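Local atomic coordinates of TetR transcriptional regulator (Chloroflexus aurantiacus, PDB entry 3QBM), a protein that probably binds DNA through an N-terminal helix-turn-helix domain and regulates transcription, as TetR-family proteins do, working as a two-subunit assembly. Residues T28-S31 and D32-A35; E122-R125 and A126-E130; P150-A154 and D155-L159; A189-T193 and Q194-L198. One frame throughout, in Å; residues are numbered along the deposited sequence. Where two conformers were deposited one is given.

How the contacts relate
Contact 1 lies in the predicted helix-turn-helix, while contact 2 and contact 3 belong to the TetR-type C-terminal region and contact 4 to the last helix. Contacts 1 and 4 are the most distant pair, their centres about 47 Å apart on opposite sides of the chain's centre. Contact 2 lies between these extremes, its centre about 27 Å from that of contact 1 and about 18 Å from that of contact 3; the side chain of Val124 is about 10 Å from a bound magnesium ion. Contacts 3 and 4 touch, Val152 CG2 packing 4.0 Å from Val196 CG1 and Leu157 meeting Tyr191 and Ile192. Contacts 2, 3 and 4 all reach the second subunit.

Contact 1: T28-S31 and D32-A35; sequences TAIS and DIMA
With chi1 at -59°, Asp32 swings CG alongside its own backbone N and back toward the start of the helix, where OD2 accepts a hydrogen bond from Ala29 N at 3.0 Å. The oxygen is met on its anti side, 22° out of the carboxylate plane. Ala29 holds the N-cap position, and its carbonyl answers in the other direction: Asp32 N donates to Ala29 O at 2.9 Å, so amide and carbonyl of one residue are both held by Asp32. A short acidic side chain suits this place, since it reaches the amide ahead of the helix and its negative charge probably interacts favourably with the N-terminal end of the dipole. Alanine has no side-chain acceptor for the first-turn amides, so only the half of a capping box in which Asp32 takes the N-cap amide is made.

Ile30 and Ile33 serve the apolar side. Their side chains cross at about a right angle and meet through the CD1 methyls, 4.1 Å apart, while Thr28 CG2 lies 3.9 Å from Ile33 CG1. With CG beside its own backbone N (chi1 -70°), the selenomethionine Met34 lays SE 3.8 Å from Ser31 CA.

This is the opening turn of helix 30-37, in the predicted DNA-binding motif. Ile30 and Ile33 lean on Ile44 of helix 41-45, whereas Ile33 and Asp32 touch Leu19 of helix 2-23 and Thr28 OG1 bonds to Gly24 O just beyond that helix.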
ATOM      1  N   THR A  28      -3.447 -18.275   4.024  1.00 20.18           N
ATOM      2  CA  THR A  28      -3.093 -18.878   5.311  1.00 19.70           C
ATOM      3  C   THR A  28      -4.106 -20.018   5.520  1.00 24.09           C
ATOM      4  O   THR A  28      -5.303 -19.747   5.656  1.00 24.12           O
ATOM      5  CB  THR A  28      -3.165 -17.845   6.469  1.00 19.29           C
ATOM      6  OG1 THR A  28      -2.121 -16.861   6.329  1.00 18.55           O
ATOM      7  CG2 THR A  28      -3.022 -18.505   7.859  1.00 19.43           C
ATOM      8  N   ALA A  29      -3.651 -21.268   5.481  1.00 22.84           N
ATOM      9  CA  ALA A  29      -4.567 -22.423   5.686  1.00 22.75           C
ATOM     10  C   ALA A  29      -4.682 -22.738   7.161  1.00 18.16           C
ATOM     11  O   ALA A  29      -3.811 -22.405   7.964  1.00 19.84           O
ATOM     12  CB  ALA A  29      -4.083 -23.635   4.925  1.00 23.16           C
ATOM     13  N   ILE A  30      -5.780 -23.354   7.545  1.00 21.10           N
ATOM     14  CA  ILE A  30      -5.980 -23.671   8.952  1.00 22.50           C
ATOM     15  C   ILE A  30      -4.826 -24.576   9.482  1.00 22.26           C
ATOM     16  O   ILE A  30      -4.461 -24.495  10.640  1.00 24.47           O
ATOM     17  CB  ILE A  30      -7.390 -24.283   9.204  1.00 23.31           C
ATOM     18  CG1 ILE A  30      -7.651 -24.454  10.719  1.00 22.54           C
ATOM     19  CG2 ILE A  30      -7.551 -25.621   8.475  1.00 22.52           C
ATOM     20  CD1 ILE A  30      -7.770 -23.219  11.483  1.00 25.35           C
ATOM     21  N   SER A  31      -4.265 -25.432   8.639  1.00 21.50           N
ATOM     22  CA  SER A  31      -3.125 -26.247   9.062  1.00 23.77           C
ATOM     23  C   SER A  31      -1.894 -25.416   9.465  1.00 24.56           C
ATOM     24  O   SER A  31      -1.102 -25.857  10.309  1.00 27.14           O
ATOM     25  CB  SER A  31      -2.761 -27.286   7.990  1.00 23.82           C
ATOM     26  OG  SER A  31      -2.537 -26.681   6.741  1.00 32.82           O
ATOM     27  N   ASP A  32      -1.732 -24.214   8.895  1.00 24.39           N
ATOM     28  CA  ASP A  32      -0.640 -23.289   9.313  1.00 23.32           C
ATOM     29  C   ASP A  32      -0.953 -22.736  10.705  1.00 23.14           C
ATOM     30  O   ASP A  32      -0.088 -22.673  11.545  1.00 27.42           O
ATOM     31  CB  ASP A  32      -0.471 -22.109   8.308  1.00 24.77           C
ATOM     32  CG  ASP A  32      -0.147 -22.585   6.880  1.00 28.09           C
ATOM     33  OD1 ASP A  32       0.775 -23.404   6.751  1.00 35.38           O
ATOM     34  OD2 ASP A  32      -0.802 -22.170   5.894  1.00 29.51           O
ATOM     35  N   ILE A  33      -2.202 -22.332  10.940  1.00 21.48           N
ATOM     36  CA  ILE A  33      -2.621 -21.850  12.239  1.00 22.49           C
ATOM     37  C   ILE A  33      -2.435 -22.971  13.279  1.00 22.97           C
ATOM     38  O   ILE A  33      -1.956 -22.721  14.358  1.00 26.59           O
ATOM     39  CB  ILE A  33      -4.088 -21.313  12.183  1.00 22.10           C
ATOM     40  CG1 ILE A  33      -4.194 -20.135  11.190  1.00 25.15           C
ATOM     41  CG2 ILE A  33      -4.560 -20.861  13.549  1.00 24.80           C
ATOM     42  CD1 ILE A  33      -5.628 -19.801  10.793  1.00 25.47           C
HETATM   43  N   MSE A  34      -2.801 -24.202  12.937  1.00 24.17           N
HETATM   44  CA  MSE A  34      -2.577 -25.385  13.821  1.00 26.38           C
HETATM   45  C   MSE A  34      -1.092 -25.491  14.223  1.00 28.94           C
HETATM   46  O   MSE A  34      -0.768 -25.514  15.409  1.00 29.03           O
HETATM   47  CB  MSE A  34      -3.051 -26.693  13.137  1.00 24.22           C
HETATM   48  CG  MSE A  34      -4.584 -26.795  12.995  1.00 24.82           C
HETATM   49 SE   MSE A  34      -5.147 -28.118  11.715  0.75 22.44          SE
HETATM   50  CE  MSE A  34      -4.102 -29.585  12.468  1.00 23.01           C
ATOM     51  N   ALA A  35      -0.206 -25.500  13.229  1.00 27.69           N
ATOM     52  CA  ALA A  35       1.250 -25.586  13.476  1.00 31.35           C
ATOM     53  C   ALA A  35       1.770 -24.485  14.399  1.00 31.46           C
ATOM     54  O   ALA A  35       2.541 -24.764  15.301  1.00 36.08           O
ATOM     55  CB  ALA A  35       2.030 -25.556  12.137  1.00 29.19           C
TER

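Contact 2: E122-R125 and A126-E130; sequences ERVR and AVIDE
Helix 118-144 of the TetR-type C-terminal region packs against the second subunit here, and Arg125 and Asp129, one turn apart, form a water-bridged pair along it. Arg125 runs extended from CG to NE after placing CG anti to its backbone N (chi1 175°). Asp129 turns the other way at chi1, -72°, which brings its carboxylate back over the preceding turn. The two side chains therefore converge, with Asp129 OD2 3.7 Å from Arg125 CG, but OD2 remains 4.2 Å from Arg125 NE, beyond a salt bridge. A water closes the distance: it accepts from Arg125 NE at 2.6 Å, lying in the guanidinium plane at the edge, and donates to Asp129 OD2 at 2.8 Å. The guanidinium and carboxylate planes stand 70° apart.

On the buried side, Val124 CG1 packs 3.9 Å from Ile128 CD1, branched aliphatic groups that fill space without polar atoms. Val124 also lies on Ile106 and Thr109 of helix 105-113 and on Ile174 of the second subunit, and Ile128 meets Leu171 of that subunit. The backbone between them is regular, Ile128 N donating to Val124 O at 3.0 Å.

Asp129 OD1 makes a salt bridge with Arg132, so each oxygen of the carboxylate has its own partner: an arginine directly for one, a water for the other. Two nearby arginines would probably favour the ionised aspartate, and the water relays Arg125 to the carboxylate without a direct N-H...O bond.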
ATOM      1  N   GLU A 122     -14.260  -2.569   6.373  1.00 19.28           N
ATOM      2  CA  GLU A 122     -14.854  -1.651   7.325  1.00 21.25           C
ATOM      3  C   GLU A 122     -13.962  -1.489   8.543  1.00 21.50           C
ATOM      4  O   GLU A 122     -13.855  -0.406   9.109  1.00 23.46           O
ATOM      5  CB  GLU A 122     -16.242  -2.143   7.758  1.00 22.94           C
ATOM      6  CG  GLU A 122     -16.952  -1.101   8.603  1.00 30.81           C
ATOM      7  CD  GLU A 122     -18.398  -1.471   8.914  1.00 46.36           C
ATOM      8  OE1 GLU A 122     -18.703  -2.677   9.044  1.00 42.61           O
ATOM      9  OE2 GLU A 122     -19.223  -0.543   9.045  1.00 56.19           O
ATOM     10  N   ARG A 123     -13.341  -2.588   8.963  1.00 21.43           N
ATOM     11  CA  ARG A 123     -12.401  -2.559  10.084  1.00 22.29           C
ATOM     12  C   ARG A 123     -11.122  -1.756   9.762  1.00 22.00           C
ATOM     13  O   ARG A 123     -10.631  -0.998  10.609  1.00 17.80           O
ATOM     14  CB  ARG A 123     -12.059  -3.977  10.506  1.00 21.06           C
ATOM     15  CG  ARG A 123     -13.061  -4.566  11.484  1.00 25.74           C
ATOM     16  CD  ARG A 123     -12.851  -6.050  11.586  1.00 32.10           C
ATOM     17  NE  ARG A 123     -13.199  -6.581  12.899  1.00 31.32           N
ATOM     18  CZ  ARG A 123     -14.414  -6.934  13.307  1.00 31.09           C
ATOM     19  NH1 ARG A 123     -15.479  -6.819  12.534  1.00 26.77           N
ATOM     20  NH2 ARG A 123     -14.552  -7.434  14.527  1.00 30.17           N
ATOM     21  N   VAL A 124     -10.603  -1.938   8.545  1.00 17.13           N
ATOM     22  CA  VAL A 124      -9.454  -1.179   8.090  1.00 17.02           C
ATOM     23  C   VAL A 124      -9.853   0.284   8.069  1.00 15.79           C
ATOM     24  O   VAL A 124      -9.114   1.117   8.614  1.00 16.68           O
ATOM     25  CB  VAL A 124      -8.901  -1.680   6.720  1.00 15.44           C
ATOM     26  CG1 VAL A 124      -7.764  -0.761   6.149  1.00 13.81           C
ATOM     27  CG2 VAL A 124      -8.351  -3.098   6.859  1.00 18.80           C
ATOM     28  N   ARG A 125     -11.019   0.601   7.497  1.00 16.48           N
ATOM     29  CA  ARG A 125     -11.486   1.990   7.430  1.00 19.05           C
ATOM     30  C   ARG A 125     -11.601   2.615   8.811  1.00 18.66           C
ATOM     31  O   ARG A 125     -11.225   3.767   9.005  1.00 17.24           O
ATOM     32  CB  ARG A 125     -12.785   2.108   6.628  1.00 15.07           C
ATOM     33  CG  ARG A 125     -13.409   3.486   6.596  1.00 25.31           C
ATOM     34  CD  ARG A 125     -14.573   3.474   5.608  1.00 34.43           C
ATOM     35  NE  ARG A 125     -15.044   4.812   5.282  1.00 37.69           N
ATOM     36  CZ  ARG A 125     -15.906   5.097   4.311  1.00 39.53           C
ATOM     37  NH1 ARG A 125     -16.414   4.141   3.536  1.00 45.26           N
ATOM     38  NH2 ARG A 125     -16.257   6.354   4.106  1.00 43.39           N
ATOM     39  N   ALA A 126     -12.104   1.848   9.773  1.00 19.65           N
ATOM     40  CA  ALA A 126     -12.213   2.321  11.156  1.00 19.00           C
ATOM     41  C   ALA A 126     -10.824   2.704  11.732  1.00 20.53           C
ATOM     42  O   ALA A 126     -10.689   3.739  12.403  1.00 19.29           O
ATOM     43  CB  ALA A 126     -12.910   1.268  12.016  1.00 20.90           C
ATOM     44  N   VAL A 127      -9.791   1.919  11.440  1.00 17.58           N
ATOM     45  CA  VAL A 127      -8.440   2.273  11.899  1.00 19.58           C
ATOM     46  C   VAL A 127      -7.938   3.552  11.249  1.00 18.61           C
ATOM     47  O   VAL A 127      -7.429   4.444  11.959  1.00 17.09           O
ATOM     48  CB  VAL A 127      -7.395   1.153  11.781  1.00 20.23           C
ATOM     49  CG1 VAL A 127      -5.958   1.710  12.121  1.00 17.79           C
ATOM     50  CG2 VAL A 127      -7.793  -0.032  12.699  1.00 20.35           C
ATOM     51  N   ILE A 128      -8.090   3.661   9.930  1.00 18.53           N
ATOM     52  CA  ILE A 128      -7.699   4.871   9.206  1.00 17.07           C
ATOM     53  C   ILE A 128      -8.476   6.074   9.780  1.00 18.54           C
ATOM     54  O   ILE A 128      -7.909   7.126   9.980  1.00 14.01           O
ATOM     55  CB  ILE A 128      -7.924   4.720   7.706  1.00 17.73           C
ATOM     56  CG1 ILE A 128      -6.932   3.666   7.135  1.00 17.99           C
ATOM     57  CG2 ILE A 128      -7.806   6.052   6.971  1.00 14.55           C
ATOM     58  CD1 ILE A 128      -7.366   3.115   5.822  1.00 23.87           C
ATOM     59  N   ASP A 129      -9.763   5.897  10.075  1.00 17.22           N
ATOM     60  CA  ASP A 129     -10.553   6.977  10.678  1.00 19.25           C
ATOM     61  C   ASP A 129     -10.091   7.368  12.077  1.00 18.21           C
ATOM     62  O   ASP A 129     -10.187   8.530  12.445  1.00 19.44           O
ATOM     63  CB  ASP A 129     -12.056   6.688  10.602  1.00 16.70           C
ATOM     64  CG  ASP A 129     -12.595   6.825   9.180  1.00 24.43           C
ATOM     65  OD1 ASP A 129     -11.877   7.351   8.302  1.00 21.67           O
ATOM     66  OD2 ASP A 129     -13.729   6.385   8.918  1.00 23.42           O
ATOM     67  N   GLU A 130      -9.540   6.432  12.841  1.00 16.94           N
ATOM     68  CA  GLU A 130      -8.963   6.777  14.159  0.60 19.01           C
ATOM     69  C   GLU A 130      -7.746   7.670  13.957  1.00 16.44           C
ATOM     70  O   GLU A 130      -7.586   8.677  14.655  1.00 16.59           O
ATOM     71  CB  GLU A 130      -8.482   5.565  14.954  0.60 17.84           C
ATOM     72  CG  GLU A 130      -9.470   4.498  15.280  0.60 24.05           C
ATOM     73  CD  GLU A 130      -8.793   3.386  16.060  0.60 28.48           C
ATOM     74  OE1 GLU A 130      -8.723   2.244  15.554  0.60 35.05           O
ATOM     75  OE2 GLU A 130      -8.265   3.667  17.161  0.60 22.52           O
TER
HETATM   76  O   HOH W   1     -14.585   7.182   6.366  1.00 40.30           O

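Contact 3: P150-A154 and D155-L159; sequences PEVDA and DRLAL
Asp153, the N-cap of helix 154-175, meets Arg156 along its whole side chain; the arginine was modelled in two conformers, and its side-chain contacts are those of the one given. CB lies 3.9 Å from Arg156 CB, where the two chains begin to cross at about a right angle. CG comes closer in this conformer, 3.5 Å from Arg156 CG, because chi1 of -175° sets it anti to the backbone N and turns the carboxylate toward the first turn. At the tip the oxygens divide the work. OD1 accepts the capping bond from Arg156 N at 3.0 Å, nearly straight at the hydrogen (165°) but approached from above the carboxylate plane. OD1 also takes a water proton, and the same water accepts from Asp155 N at 2.8 Å, so a second amide of the first turn is linked to the cap. OD2 lies over the aliphatic part of Arg156 and, in the same conformer, forms a long salt bridge, 4.0 Å to NE; since the oxygen stands well out of the guanidinium plane, no N-H is aimed at it.

Nearby, Val152 CG1 rests 4.4 Å from Leu157 CD2, an apolar contact beside the cap. Asp155 points its carboxylate to Arg132 and Arg136 of helix 118-144.

Aspartate suits the cap because a short acceptor can reach amides that have no preceding helical carbonyl to bond. Its negative charge is probably stabilised by the helix dipole, which should favour the ionised form.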
ATOM      1  N   PRO A 150      -3.953  28.701  11.350  1.00 16.76           N
ATOM      2  CA  PRO A 150      -5.394  28.419  11.277  1.00 18.36           C
ATOM      3  C   PRO A 150      -5.918  27.919   9.936  1.00 17.79           C
ATOM      4  O   PRO A 150      -6.963  27.254   9.897  1.00 18.24           O
ATOM      5  CB  PRO A 150      -6.063  29.764  11.625  1.00 20.32           C
ATOM      6  CG  PRO A 150      -5.020  30.701  11.931  1.00 23.83           C
ATOM      7  CD  PRO A 150      -3.649  30.089  11.751  1.00 19.88           C
ATOM      8  N   GLU A 151      -5.169  28.181   8.865  1.00 17.65           N
ATOM      9  CA  GLU A 151      -5.611  27.827   7.516  1.00 18.39           C
ATOM     10  C   GLU A 151      -5.376  26.356   7.194  1.00 20.11           C
ATOM     11  O   GLU A 151      -5.850  25.885   6.164  1.00 20.01           O
ATOM     12  CB  GLU A 151      -4.901  28.697   6.473  1.00 17.34           C
ATOM     13  CG  GLU A 151      -5.206  30.204   6.648  1.00 17.54           C
ATOM     14  CD  GLU A 151      -4.338  30.884   7.704  1.00 18.27           C
ATOM     15  OE1 GLU A 151      -3.221  30.378   7.970  1.00 19.30           O
ATOM     16  OE2 GLU A 151      -4.757  31.923   8.242  1.00 22.98           O
ATOM     17  N   VAL A 152      -4.677  25.638   8.083  1.00 18.07           N
ATOM     18  CA  VAL A 152      -4.372  24.240   7.857  1.00 17.66           C
ATOM     19  C   VAL A 152      -5.624  23.381   7.851  1.00 14.78           C
ATOM     20  O   VAL A 152      -6.416  23.419   8.783  1.00 15.33           O
ATOM     21  CB  VAL A 152      -3.324  23.718   8.869  1.00 15.68           C
ATOM     22  CG1 VAL A 152      -3.128  22.163   8.743  1.00 15.28           C
ATOM     23  CG2 VAL A 152      -2.028  24.501   8.693  1.00 15.67           C
ATOM     24  N   ASP A 153      -5.818  22.640   6.761  1.00 14.52           N
ATOM     25  CA  ASP A 153      -6.930  21.683   6.649  1.00 16.15           C
ATOM     26  C   ASP A 153      -6.457  20.355   7.263  1.00 16.72           C
ATOM     27  O   ASP A 153      -5.599  19.670   6.687  1.00 14.69           O
ATOM     28  CB  ASP A 153      -7.304  21.502   5.180  1.00 18.32           C
ATOM     29  CG  ASP A 153      -8.503  20.634   4.988  1.00 16.12           C
ATOM     30  OD1 ASP A 153      -8.605  19.545   5.625  1.00 18.97           O
ATOM     31  OD2 ASP A 153      -9.366  21.059   4.174  1.00 20.51           O
ATOM     32  N   ALA A 154      -7.021  20.031   8.421  1.00 16.80           N
ATOM     33  CA  ALA A 154      -6.598  18.895   9.240  1.00 16.09           C
ATOM     34  C   ALA A 154      -6.753  17.573   8.525  1.00 16.00           C
ATOM     35  O   ALA A 154      -5.839  16.782   8.515  1.00 13.02           O
ATOM     36  CB  ALA A 154      -7.350  18.864  10.561  1.00 15.35           C
ATOM     37  N   ASP A 155      -7.909  17.325   7.942  1.00 14.69           N
ATOM     38  CA  ASP A 155      -8.105  16.047   7.283  1.00 17.51           C
ATOM     39  C   ASP A 155      -7.267  15.893   6.033  1.00 16.08           C
ATOM     40  O   ASP A 155      -6.835  14.766   5.743  1.00 17.49           O
ATOM     41  CB  ASP A 155      -9.561  15.783   6.943  1.00 16.25           C
ATOM     42  CG  ASP A 155      -9.813  14.287   6.660  1.00 21.71           C
ATOM     43  OD1 ASP A 155      -9.550  13.458   7.559  1.00 19.28           O
ATOM     44  OD2 ASP A 155     -10.262  13.940   5.558  1.00 22.07           O
ATOM     45  N   ARG A 156      -7.011  16.993   5.301  1.00 16.91           N
ATOM     46  CA  ARG A 156      -6.110  16.957   4.132  0.50 16.26           C
ATOM     47  C   ARG A 156      -4.728  16.531   4.598  1.00 16.04           C
ATOM     48  O   ARG A 156      -4.084  15.648   4.001  1.00 16.20           O
ATOM     49  CB  ARG A 156      -5.979  18.314   3.416  0.50 17.73           C
ATOM     50  CG  ARG A 156      -7.115  18.656   2.475  0.50 27.17           C
ATOM     51  CD  ARG A 156      -6.760  19.805   1.509  0.50 24.75           C
ATOM     52  NE  ARG A 156      -7.886  20.039   0.606  0.50 32.29           N
ATOM     53  CZ  ARG A 156      -7.885  20.882  -0.419  0.50 20.17           C
ATOM     54  NH1 ARG A 156      -6.816  21.619  -0.689  0.50 21.32           N
ATOM     55  NH2 ARG A 156      -8.970  20.985  -1.161  0.50 17.58           N
ATOM     56  N   LEU A 157      -4.263  17.141   5.684  1.00 11.91           N
ATOM     57  CA  LEU A 157      -2.939  16.793   6.232  1.00 13.93           C
ATOM     58  C   LEU A 157      -2.909  15.319   6.652  1.00 13.27           C
ATOM     59  O   LEU A 157      -1.946  14.575   6.361  1.00 14.13           O
ATOM     60  CB  LEU A 157      -2.591  17.720   7.394  1.00 13.07           C
ATOM     61  CG  LEU A 157      -1.257  17.464   8.113  1.00 13.52           C
ATOM     62  CD1 LEU A 157      -0.113  17.597   7.075  1.00 10.52           C
ATOM     63  CD2 LEU A 157      -1.043  18.378   9.359  1.00 16.23           C
ATOM     64  N   ALA A 158      -3.974  14.878   7.314  1.00 15.42           N
ATOM     65  CA  ALA A 158      -4.042  13.503   7.830  1.00 11.81           C
ATOM     66  C   ALA A 158      -3.954  12.495   6.719  1.00 14.07           C
ATOM     67  O   ALA A 158      -3.197  11.526   6.788  1.00 13.64           O
ATOM     68  CB  ALA A 158      -5.327  13.286   8.639  1.00 11.49           C
ATOM     69  N   LEU A 159      -4.749  12.711   5.679  1.00 12.81           N
ATOM     70  CA  LEU A 159      -4.728  11.786   4.565  1.00 12.31           C
ATOM     71  C   LEU A 159      -3.400  11.851   3.815  1.00 13.20           C
ATOM     72  O   LEU A 159      -2.929  10.822   3.350  1.00 12.92           O
ATOM     73  CB  LEU A 159      -5.890  12.047   3.625  1.00 12.92           C
ATOM     74  CG  LEU A 159      -7.285  11.801   4.140  1.00 12.18           C
ATOM     75  CD1 LEU A 159      -8.289  12.394   3.138  1.00 14.44           C
ATOM     76  CD2 LEU A 159      -7.595  10.360   4.331  1.00 15.46           C
TER
HETATM   77  O   HOH W   2     -10.305  18.801   8.267  1.00 24.63           O

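Contact 4: A189-T193 and Q194-L198; sequences ATYIT and QQVRL
Tyr191 and Gln195 meet at the ring edge. The tyrosine sets CG anti to its backbone N (chi1 163°), and Gln195, starting from chi1 of -54° and then extended, brings its amide to that edge. Gln195 NE2 lies in the ring plane at its edge, 3.6 Å from Tyr191 CD1; the steep tilt between amide and ring planes rules out a parallel stack. One residue earlier, Gln194 runs beside Thr190 in the same direction: in one of its two conformers, its extended chain leaves NE2 3.5 Å from the methyl Thr190 CG2. That threonine gives its hydroxyl to Thr186 O, leaving the methyl for this packing.

Thr193 uses its hydroxyl inside the helix too. At chi1 of -61° OG1 donates to Ala189 O at 2.7 Å, and Thr193 N reaches the same oxygen from the opposite face of the carbonyl plane. A water donates to OG1 and is weakly bonded to Arg197 NH1. Beta-branched Ile192 and Val196 lie side by side, Ile192 CG2 4.1 Å from Val196 CB.

The helix widens here into a pi-type turn: Ile192 O accepts from Val196 N at 3.0 Å and from Arg197 N at 2.9 Å.

These residues lie in the last part of helix 179-196 and the chain just after it. Ile192 packs on Val81 and Ile84 of helix 80-92, Tyr191 on Leu157 and Leu160 of helix 154-175, and the tyrosine ring makes a T-shaped contact with His187 of the second subunit.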
ATOM      1  N   ALA A 189       8.176  15.880   7.828  1.00 13.53           N
ATOM      2  CA  ALA A 189       8.589  16.630   8.996  1.00 11.53           C
ATOM      3  C   ALA A 189       8.998  18.038   8.597  1.00 13.45           C
ATOM      4  O   ALA A 189       8.667  19.013   9.285  1.00 11.09           O
ATOM      5  CB  ALA A 189       9.735  15.913   9.726  1.00 12.64           C
ATOM      6  N   THR A 190       9.706  18.141   7.471  1.00 13.52           N
ATOM      7  CA  THR A 190      10.206  19.411   6.981  1.00 12.07           C
ATOM      8  C   THR A 190       9.018  20.248   6.496  1.00 12.06           C
ATOM      9  O   THR A 190       8.885  21.430   6.857  1.00 12.67           O
ATOM     10  CB  THR A 190      11.267  19.207   5.886  1.00 17.53           C
ATOM     11  OG1 THR A 190      12.368  18.472   6.432  1.00 16.20           O
ATOM     12  CG2 THR A 190      11.765  20.547   5.385  1.00 18.68           C
ATOM     13  N   TYR A 191       8.116  19.627   5.738  1.00 13.24           N
ATOM     14  CA  TYR A 191       6.923  20.324   5.240  1.00 10.89           C
ATOM     15  C   TYR A 191       6.070  20.860   6.400  1.00 14.10           C
ATOM     16  O   TYR A 191       5.676  22.028   6.412  1.00 14.40           O
ATOM     17  CB  TYR A 191       6.101  19.390   4.355  1.00 13.35           C
ATOM     18  CG  TYR A 191       4.688  19.840   4.135  1.00 11.39           C
ATOM     19  CD1 TYR A 191       4.408  20.973   3.342  1.00 21.32           C
ATOM     20  CD2 TYR A 191       3.594  19.120   4.664  1.00 20.39           C
ATOM     21  CE1 TYR A 191       3.080  21.378   3.124  1.00 27.17           C
ATOM     22  CE2 TYR A 191       2.289  19.525   4.443  1.00 21.02           C
ATOM     23  CZ  TYR A 191       2.041  20.660   3.675  1.00 28.90           C
ATOM     24  OH  TYR A 191       0.737  21.066   3.442  1.00 31.71           O
ATOM     25  N   ILE A 192       5.826  20.009   7.385  1.00 10.91           N
ATOM     26  CA  ILE A 192       5.027  20.390   8.569  1.00 10.80           C
ATOM     27  C   ILE A 192       5.728  21.494   9.372  1.00 13.58           C
ATOM     28  O   ILE A 192       5.125  22.507   9.753  1.00 14.21           O
ATOM     29  CB  ILE A 192       4.688  19.144   9.409  1.00 14.16           C
ATOM     30  CG1 ILE A 192       3.706  18.252   8.671  1.00 15.39           C
ATOM     31  CG2 ILE A 192       4.099  19.545  10.764  1.00 15.38           C
ATOM     32  CD1 ILE A 192       3.648  16.854   9.274  1.00 11.67           C
ATOM     33  N   THR A 193       7.021  21.358   9.595  1.00 14.87           N
ATOM     34  CA  THR A 193       7.741  22.383  10.350  1.00 14.66           C
ATOM     35  C   THR A 193       7.784  23.741   9.624  1.00 16.16           C
ATOM     36  O   THR A 193       7.661  24.816  10.253  1.00 15.78           O
ATOM     37  CB  THR A 193       9.176  21.912  10.599  1.00 15.95           C
ATOM     38  OG1 THR A 193       9.126  20.711  11.367  1.00 15.35           O
ATOM     39  CG2 THR A 193       9.992  22.976  11.339  1.00 20.37           C
ATOM     40  N   GLN A 194       7.893  23.698   8.296  1.00 16.53           N
ATOM     41  CA  GLN A 194       8.032  24.911   7.499  0.50 17.37           C
ATOM     42  C   GLN A 194       6.710  25.588   7.159  1.00 17.92           C
ATOM     43  O   GLN A 194       6.633  26.812   7.137  1.00 18.94           O
ATOM     44  CB  GLN A 194       8.806  24.628   6.193  0.50 17.43           C
ATOM     45  CG  GLN A 194      10.266  24.284   6.419  0.50 20.18           C
ATOM     46  CD  GLN A 194      11.038  24.058   5.133  0.50 17.97           C
ATOM     47  OE1 GLN A 194      10.458  23.917   4.052  0.50 18.18           O
ATOM     48  NE2 GLN A 194      12.365  24.001   5.248  0.50 22.24           N
ATOM     49  N   GLN A 195       5.670  24.792   6.894  1.00 16.05           N
ATOM     50  CA  GLN A 195       4.401  25.317   6.403  1.00 16.35           C
ATOM     51  C   GLN A 195       3.160  25.154   7.271  1.00 17.52           C
ATOM     52  O   GLN A 195       2.186  25.821   7.028  1.00 18.90           O
ATOM     53  CB  GLN A 195       4.096  24.711   5.017  1.00 16.92           C
ATOM     54  CG  GLN A 195       5.229  24.908   4.003  1.00 17.67           C
ATOM     55  CD  GLN A 195       4.824  24.603   2.566  1.00 24.40           C
ATOM     56  OE1 GLN A 195       3.733  24.976   2.128  1.00 25.35           O
ATOM     57  NE2 GLN A 195       5.720  23.981   1.811  1.00 29.57           N
ATOM     58  N   VAL A 196       3.180  24.249   8.243  1.00 15.30           N
ATOM     59  CA  VAL A 196       2.044  24.013   9.122  1.00 13.13           C
ATOM     60  C   VAL A 196       2.262  24.678  10.485  1.00 15.42           C
ATOM     61  O   VAL A 196       1.327  25.316  11.031  1.00 16.43           O
ATOM     62  CB  VAL A 196       1.780  22.524   9.240  1.00 13.19           C
ATOM     63  CG1 VAL A 196       0.774  22.181  10.374  1.00 14.71           C
ATOM     64  CG2 VAL A 196       1.261  21.972   7.891  1.00 17.63           C
ATOM     65  N   ARG A 197       3.485  24.570  11.014  1.00 11.87           N
ATOM     66  CA  ARG A 197       3.841  25.139  12.293  1.00 13.62           C
ATOM     67  C   ARG A 197       3.846  26.660  12.196  1.00 18.02           C
ATOM     68  O   ARG A 197       4.444  27.233  11.284  1.00 16.40           O
ATOM     69  CB  ARG A 197       5.234  24.671  12.704  1.00 14.20           C
ATOM     70  CG  ARG A 197       5.697  25.058  14.101  1.00 15.28           C
ATOM     71  CD  ARG A 197       6.946  24.281  14.478  1.00 20.98           C
ATOM     72  NE  ARG A 197       7.345  24.571  15.856  1.00 26.09           N
ATOM     73  CZ  ARG A 197       7.785  23.669  16.741  1.00 26.68           C
ATOM     74  NH1 ARG A 197       7.932  22.394  16.409  1.00 32.28           N
ATOM     75  NH2 ARG A 197       8.063  24.051  17.980  1.00 35.46           N
ATOM     76  N   LEU A 198       3.257  27.299  13.185  1.00 15.81           N
ATOM     77  CA  LEU A 198       3.205  28.752  13.221  1.00 21.36           C
ATOM     78  C   LEU A 198       4.209  29.271  14.206  1.00 22.72           C
ATOM     79  O   LEU A 198       4.933  30.215  13.894  1.00 30.65           O
ATOM     80  CB  LEU A 198       1.800  29.229  13.591  1.00 19.77           C
ATOM     81  CG  LEU A 198       1.550  30.741  13.721  1.00 21.02           C
ATOM     82  CD1 LEU A 198       1.951  31.411  12.464  1.00 20.44           C
ATOM     83  CD2 LEU A 198       0.055  31.005  14.087  1.00 19.47           C
TER
HETATM   84  O   HOH W   3       9.003  21.159  14.161  1.00 21.53           O